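Local atomic coordinates of pseudoperoxidase (Leishmania major, PDB entry 5VIA), a protein that binds heme b in a peroxidase-family fold, a pseudoperoxidase for which peroxidase activity is only inferred from its family. Residues Ala46-Glu58 with Pro122-Phe135. Numbering follows the deposited sequence.
Sequences ARRAGFPAETVDE and PTRNIPKNPNQNVF. With HEM (protoporphyrin IX containing Fe), chain B.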
loop_
_atom_site.group_PDB
_atom_site.type_symbol
_atom_site.label_atom_id
_atom_site.label_comp_id
_atom_site.label_asym_id
_atom_site.label_seq_id
_atom_site.Cartn_x
_atom_site.Cartn_y
_atom_site.Cartn_z
ATOM N N ALA A 46 2.401 -8.890 0.905
ATOM C CA ALA A 46 3.112 -9.171 2.151
ATOM C C ALA A 46 2.727 -10.542 2.673
ATOM O O ALA A 46 3.578 -11.295 3.184
ATOM C CB ALA A 46 2.838 -8.090 3.205
ATOM N N ARG A 47 1.451 -10.891 2.549
ATOM C CA ARG A 47 1.003 -12.208 3.000
ATOM C C ARG A 47 1.618 -13.344 2.162
ATOM O O ARG A 47 2.055 -14.360 2.708
ATOM C CB ARG A 47 -0.525 -12.297 3.023
ATOM C CG ARG A 47 -1.148 -11.478 4.149
ATOM C CD ARG A 47 -2.660 -11.342 3.991
ATOM N NE ARG A 47 -3.324 -12.633 4.034
ATOM C CZ ARG A 47 -3.668 -13.252 5.162
ATOM N NH1 ARG A 47 -3.403 -12.693 6.346
ATOM N NH2 ARG A 47 -4.273 -14.433 5.115
ATOM N N ARG A 48 1.659 -13.173 0.846
ATOM C CA ARG A 48 2.298 -14.191 -0.005
ATOM C C ARG A 48 3.785 -14.359 0.332
ATOM O O ARG A 48 4.348 -15.447 0.192
ATOM C CB ARG A 48 2.120 -13.842 -1.482
ATOM C CG ARG A 48 0.675 -13.887 -1.990
ATOM C CD ARG A 48 0.617 -13.838 -3.537
ATOM N NE ARG A 48 1.360 -12.717 -4.121
ATOM C CZ ARG A 48 0.902 -11.469 -4.207
ATOM N NH1 ARG A 48 -0.296 -11.161 -3.723
ATOM N NH2 ARG A 48 1.641 -10.520 -4.769
ATOM N N ALA A 49 4.416 -13.281 0.786
ATOM C CA ALA A 49 5.844 -13.295 1.099
ATOM C C ALA A 49 6.146 -13.749 2.526
ATOM O O ALA A 49 7.307 -13.929 2.889
ATOM C CB ALA A 49 6.451 -11.918 0.845
ATOM N N GLY A 50 5.111 -13.926 3.346
ATOM C CA GLY A 50 5.318 -14.447 4.685
ATOM C C GLY A 50 5.426 -13.356 5.733
ATOM O O GLY A 50 5.898 -13.605 6.848
ATOM N N PHE A 51 4.956 -12.153 5.392
ATOM C CA PHE A 51 4.966 -11.051 6.335
ATOM C C PHE A 51 3.565 -10.501 6.646
ATOM O O PHE A 51 3.381 -9.278 6.624
ATOM C CB PHE A 51 5.837 -9.906 5.796
ATOM C CG PHE A 51 7.300 -10.270 5.632
ATOM C CD1 PHE A 51 8.118 -10.421 6.739
ATOM C CD2 PHE A 51 7.850 -10.443 4.368
ATOM C CE1 PHE A 51 9.461 -10.750 6.594
ATOM C CE2 PHE A 51 9.193 -10.773 4.209
ATOM C CZ PHE A 51 10.001 -10.929 5.317
ATOM N N PRO A 52 2.588 -11.384 6.965
ATOM C CA PRO A 52 1.320 -10.796 7.403
ATOM C C PRO A 52 1.575 -10.052 8.707
ATOM O O PRO A 52 2.326 -10.563 9.547
ATOM C CB PRO A 52 0.441 -12.026 7.675
ATOM C CG PRO A 52 1.410 -13.113 8.055
ATOM C CD PRO A 52 2.613 -12.848 7.171
ATOM N N ALA A 53 0.977 -8.873 8.878
ATOM C CA ALA A 53 1.217 -8.086 10.090
ATOM C C ALA A 53 0.092 -8.222 11.104
ATOM O O ALA A 53 -1.076 -8.373 10.738
ATOM C CB ALA A 53 1.448 -6.612 9.753
ATOM N N GLU A 54 0.463 -8.145 12.376
ATOM C CA GLU A 54 -0.489 -8.132 13.468
ATOM C C GLU A 54 -0.622 -6.694 13.973
ATOM O O GLU A 54 -1.681 -6.283 14.463
ATOM C CB GLU A 54 0.010 -9.058 14.581
ATOM C CG GLU A 54 -1.069 -9.563 15.507
ATOM C CD GLU A 54 -2.273 -10.088 14.752
ATOM O OE1 GLU A 54 -2.101 -10.935 13.843
ATOM O OE2 GLU A 54 -3.395 -9.641 15.067
ATOM N N THR A 55 0.454 -5.923 13.813
ATOM C CA THR A 55 0.503 -4.544 14.302
ATOM C C THR A 55 1.072 -3.573 13.255
ATOM O O THR A 55 2.009 -3.916 12.514
ATOM C CB THR A 55 1.330 -4.465 15.617
ATOM O OG1 THR A 55 1.451 -3.106 16.041
ATOM C CG2 THR A 55 2.734 -5.045 15.408
ATOM N N VAL A 56 0.514 -2.361 13.189
ATOM C CA VAL A 56 1.053 -1.333 12.290
ATOM C C VAL A 56 2.426 -0.832 12.725
ATOM O O VAL A 56 3.105 -0.121 11.971
ATOM C CB VAL A 56 0.084 -0.127 12.096
ATOM C CG1 VAL A 56 -1.240 -0.596 11.507
ATOM C CG2 VAL A 56 -0.140 0.622 13.416
ATOM N N ASP A 57 2.846 -1.199 13.934
ATOM C CA ASP A 57 4.224 -0.959 14.335
ATOM C C ASP A 57 5.176 -1.631 13.337
ATOM O O ASP A 57 6.308 -1.175 13.145
ATOM C CB ASP A 57 4.479 -1.468 15.753
ATOM C CG ASP A 57 4.125 -0.435 16.813
ATOM O OD1 ASP A 57 4.029 0.762 16.455
ATOM O OD2 ASP A 57 3.957 -0.815 17.998
ATOM N N GLU A 58 4.706 -2.693 12.689
ATOM C CA GLU A 58 5.502 -3.372 11.652
ATOM C C GLU A 58 5.205 -2.841 10.247
ATOM O O GLU A 58 6.099 -2.341 9.570
ATOM C CB GLU A 58 5.288 -4.889 11.701
ATOM C CG GLU A 58 6.196 -5.674 10.736
ATOM C CD GLU A 58 6.013 -7.178 10.872
ATOM O OE1 GLU A 58 4.966 -7.684 10.412
ATOM O OE2 GLU A 58 6.900 -7.850 11.446
ATOM N N PRO A 122 -1.583 -19.757 5.169
ATOM C CA PRO A 122 -0.882 -18.531 5.571
ATOM C C PRO A 122 0.455 -18.877 6.239
ATOM O O PRO A 122 0.530 -19.842 6.993
ATOM C CB PRO A 122 -1.834 -17.901 6.606
ATOM C CG PRO A 122 -3.180 -18.530 6.343
ATOM C CD PRO A 122 -2.886 -19.912 5.849
ATOM N N THR A 123 1.503 -18.123 5.941
ATOM C CA THR A 123 2.800 -18.369 6.555
ATOM C C THR A 123 3.248 -17.095 7.232
ATOM O O THR A 123 2.888 -16.012 6.800
ATOM C CB THR A 123 3.866 -18.689 5.491
ATOM O OG1 THR A 123 3.846 -17.655 4.504
ATOM C CG2 THR A 123 3.588 -20.027 4.830
ATOM N N ARG A 124 4.028 -17.224 8.295
ATOM C CA ARG A 124 4.617 -16.053 8.934
ATOM C C ARG A 124 6.095 -16.347 9.146
ATOM O O ARG A 124 6.453 -17.285 9.860
ATOM C CB ARG A 124 3.904 -15.739 10.261
ATOM C CG ARG A 124 4.643 -14.780 11.190
ATOM C CD ARG A 124 4.564 -13.345 10.719
ATOM N NE ARG A 124 5.335 -12.451 11.588
ATOM C CZ ARG A 124 5.527 -11.159 11.338
ATOM N NH1 ARG A 124 4.991 -10.605 10.257
ATOM N NH2 ARG A 124 6.254 -10.423 12.167
ATOM N N ASN A 125 6.948 -15.575 8.483
ATOM C CA ASN A 125 8.386 -15.690 8.685
ATOM C C ASN A 125 8.752 -15.404 10.139
ATOM O O ASN A 125 8.070 -14.635 10.824
ATOM C CB ASN A 125 9.099 -14.724 7.747
ATOM C CG ASN A 125 8.836 -15.044 6.295
ATOM O OD1 ASN A 125 8.661 -16.210 5.936
ATOM N ND2 ASN A 125 8.787 -14.023 5.457
ATOM N N ILE A 126 9.823 -16.021 10.611
ATOM C CA ILE A 126 10.260 -15.857 11.991
ATOM C C ILE A 126 11.607 -15.138 12.020
ATOM O O ILE A 126 12.556 -15.578 11.368
ATOM C CB ILE A 126 10.409 -17.234 12.666
ATOM C CG1 ILE A 126 9.058 -17.957 12.686
ATOM C CG2 ILE A 126 10.972 -17.095 14.079
ATOM C CD1 ILE A 126 9.152 -19.439 13.007
ATOM N N PRO A 127 11.695 -14.024 12.766
ATOM C CA PRO A 127 12.952 -13.266 12.834
ATOM C C PRO A 127 14.114 -14.093 13.361
ATOM O O PRO A 127 13.910 -15.045 14.115
ATOM C CB PRO A 127 12.613 -12.136 13.806
ATOM C CG PRO A 127 11.136 -11.899 13.573
ATOM C CD PRO A 127 10.583 -13.297 13.412
ATOM N N LYS A 128 15.326 -13.754 12.944
ATOM C CA LYS A 128 16.498 -14.473 13.423
ATOM C C LYS A 128 16.708 -14.268 14.933
ATOM O O LYS A 128 17.056 -15.205 15.649
ATOM C CB LYS A 128 17.738 -14.091 12.608
ATOM C CG LYS A 128 17.761 -14.700 11.196
ATOM C CD LYS A 128 18.044 -16.207 11.244
ATOM C CE LYS A 128 17.943 -16.860 9.859
ATOM N NZ LYS A 128 18.356 -18.304 9.876
ATOM N N ASN A 129 16.461 -13.054 15.415
ATOM C CA ASN A 129 16.507 -12.785 16.850
ATOM C C ASN A 129 15.212 -13.212 17.541
ATOM O O ASN A 129 14.129 -12.724 17.199
ATOM C CB ASN A 129 16.785 -11.302 17.120
ATOM C CG ASN A 129 17.071 -11.014 18.590
ATOM O OD1 ASN A 129 16.297 -11.382 19.478
ATOM N ND2 ASN A 129 18.190 -10.354 18.850
ATOM N N PRO A 130 15.329 -14.112 18.530
ATOM C CA PRO A 130 14.211 -14.694 19.285
ATOM C C PRO A 130 13.356 -13.629 19.967
ATOM O O PRO A 130 12.142 -13.799 20.105
ATOM C CB PRO A 130 14.913 -15.552 20.344
ATOM C CG PRO A 130 16.266 -15.827 19.785
ATOM C CD PRO A 130 16.632 -14.615 18.993
ATOM N N ASN A 131 13.994 -12.539 20.382
ATOM C CA ASN A 131 13.305 -11.460 21.080
ATOM C C ASN A 131 12.948 -10.295 20.161
ATOM O O ASN A 131 12.602 -9.204 20.624
ATOM C CB ASN A 131 14.147 -10.989 22.264
ATOM C CG ASN A 131 14.375 -12.092 23.279
ATOM O OD1 ASN A 131 13.442 -12.801 23.661
ATOM N ND2 ASN A 131 15.622 -12.258 23.707
ATOM N N GLN A 132 13.046 -10.541 18.858
ATOM C CA GLN A 132 12.577 -9.607 17.844
ATOM C C GLN A 132 11.207 -10.090 17.369
ATOM O O GLN A 132 11.021 -11.280 17.101
ATOM C CB GLN A 132 13.567 -9.557 16.673
ATOM C CG GLN A 132 13.233 -8.540 15.596
ATOM C CD GLN A 132 14.136 -8.654 14.377
ATOM O OE1 GLN A 132 15.308 -9.026 14.483
ATOM N NE2 GLN A 132 13.590 -8.339 13.210
ATOM N N ASN A 133 10.249 -9.172 17.283
ATOM C CA ASN A 133 8.875 -9.514 16.916
ATOM C C ASN A 133 8.441 -8.878 15.599
ATOM O O ASN A 133 7.570 -9.400 14.899
ATOM C CB ASN A 133 7.917 -9.096 18.037
ATOM C CG ASN A 133 8.474 -7.963 18.889
ATOM O OD1 ASN A 133 9.481 -7.340 18.537
ATOM N ND2 ASN A 133 7.823 -7.693 20.017
ATOM N N VAL A 134 9.052 -7.744 15.271
ATOM C CA VAL A 134 8.744 -7.046 14.033
ATOM C C VAL A 134 9.926 -7.074 13.069
ATOM O O VAL A 134 11.082 -6.996 13.479
ATOM C CB VAL A 134 8.299 -5.593 14.304
ATOM C CG1 VAL A 134 7.151 -5.586 15.310
ATOM C CG2 VAL A 134 9.452 -4.773 14.840
ATOM N N PHE A 135 9.632 -7.219 11.787
ATOM C CA PHE A 135 10.668 -7.173 10.763
ATOM C C PHE A 135 10.908 -5.732 10.348
ATOM O O PHE A 135 9.992 -4.911 10.404
ATOM C CB PHE A 135 10.235 -7.987 9.551
ATOM C CG PHE A 135 10.323 -9.473 9.755
ATOM C CD1 PHE A 135 11.535 -10.132 9.601
ATOM C CD2 PHE A 135 9.195 -10.212 10.088
ATOM C CE1 PHE A 135 11.621 -11.503 9.773
ATOM C CE2 PHE A 135 9.275 -11.579 10.266
ATOM C CZ PHE A 135 10.491 -12.230 10.097
HETATM C CHA HEM B . -1.839 3.063 5.564
HETATM C CHB HEM B . 2.280 1.970 7.930
HETATM C CHC HEM B . 3.891 -0.094 3.841
HETATM C CHD HEM B . 0.099 1.658 1.325
HETATM C C1A HEM B . -0.897 2.868 6.545
HETATM C C2A HEM B . -1.117 3.128 7.950
HETATM C C3A HEM B . -0.002 2.828 8.609
HETATM C C4A HEM B . 0.989 2.367 7.640
HETATM C CMA HEM B . 0.218 2.950 10.128
HETATM C CAA HEM B . -2.446 3.617 8.568
HETATM C CBA HEM B . -3.335 2.358 8.569
HETATM C CGA HEM B . -4.716 2.607 9.134
HETATM O O1A HEM B . -4.815 2.975 10.330
HETATM O O2A HEM B . -5.719 2.400 8.396
HETATM C C1B HEM B . 3.092 1.285 7.048
HETATM C C2B HEM B . 4.408 0.751 7.309
HETATM C C3B HEM B . 4.862 0.155 6.196
HETATM C C4B HEM B . 3.850 0.334 5.157
HETATM C CMB HEM B . 5.130 0.827 8.663
HETATM C CAB HEM B . 6.245 -0.537 6.099
HETATM C CBB HEM B . 6.481 -1.542 5.248
HETATM C C1C HEM B . 3.026 0.199 2.802
HETATM C C2C HEM B . 3.186 -0.185 1.392
HETATM C C3C HEM B . 2.120 0.307 0.704
HETATM C C4C HEM B . 1.271 1.011 1.654
HETATM C CMC HEM B . 4.380 -1.023 0.855
HETATM C CAC HEM B . 1.704 0.220 -0.782
HETATM C CBC HEM B . 2.338 -0.546 -1.681
HETATM C C1D HEM B . -0.777 2.220 2.222
HETATM C C2D HEM B . -2.017 2.881 1.874
HETATM C C3D HEM B . -2.623 3.324 3.199
HETATM C C4D HEM B . -1.685 2.884 4.212
HETATM C CMD HEM B . -2.606 3.094 0.462
HETATM C CAD HEM B . -3.972 4.062 3.407
HETATM C CBD HEM B . -5.020 2.946 3.516
HETATM C CGD HEM B . -6.403 3.500 3.764
HETATM O O1D HEM B . -7.329 2.694 4.077
HETATM O O2D HEM B . -6.568 4.740 3.654
HETATM N NA HEM B . 0.406 2.410 6.384
HETATM N NB HEM B . 2.786 1.025 5.730
HETATM N NC HEM B . 1.841 0.932 2.919
HETATM N ND HEM B . -0.605 2.252 3.603
HETATM FE FE HEM B . 1.083 1.614 4.704
HETATM O O HOH W 1 0.863 -15.412 4.844
HETATM O O HOH W 2 9.022 -2.412 10.091
#
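Glu58 and Arg124 meet head-on in a two-pronged salt bridge: NH1 of Arg124 gives a hydrogen to OE1 of Glu58 at 2.9 Å and NH2 to OE2 at 2.7 Å. Both carboxylate oxygens use their syn lone pairs, and the two flat groups lie within 30° of coplanar. Glu58 reaches this far because its CG stands anti to the backbone N (chi1 -174°) and the chain stays extended beyond it. From the anti side, OE2 also accepts a hydrogen bond from the backbone N of Phe135, 2.8 Å away; three N-H bonds, two of them to OE2, limit the rotation of the carboxylate.

The aromatic pair is T-shaped. CE1 of Phe51 points at the centre of the Phe135 ring, 3.4 Å above its plane, while CG of Pro127 lies over the opposite face, toward the rim. Over one face of Phe51 lies ND2 of Asn125, and Ile140 of helix 137-142 touches both side chains.

In this peroxidase-family fold, the loop between strand 112-113 and helix 137-142 meets the end of helix 33-49, which closes in a Schellman motif at Gly50. Here Asn125 N binds Gly50 O at 2.8 Å, almost straight, and its ND2 takes an in-plane lone pair of Ala49 O at 3.0 Å. One water joins Arg47 O to Thr123 N; another spans Glu58 O and Phe135 O. Glu58, two residues before the axial ligand Cys60, puts its O 3.4 Å from the heme methyl CMB.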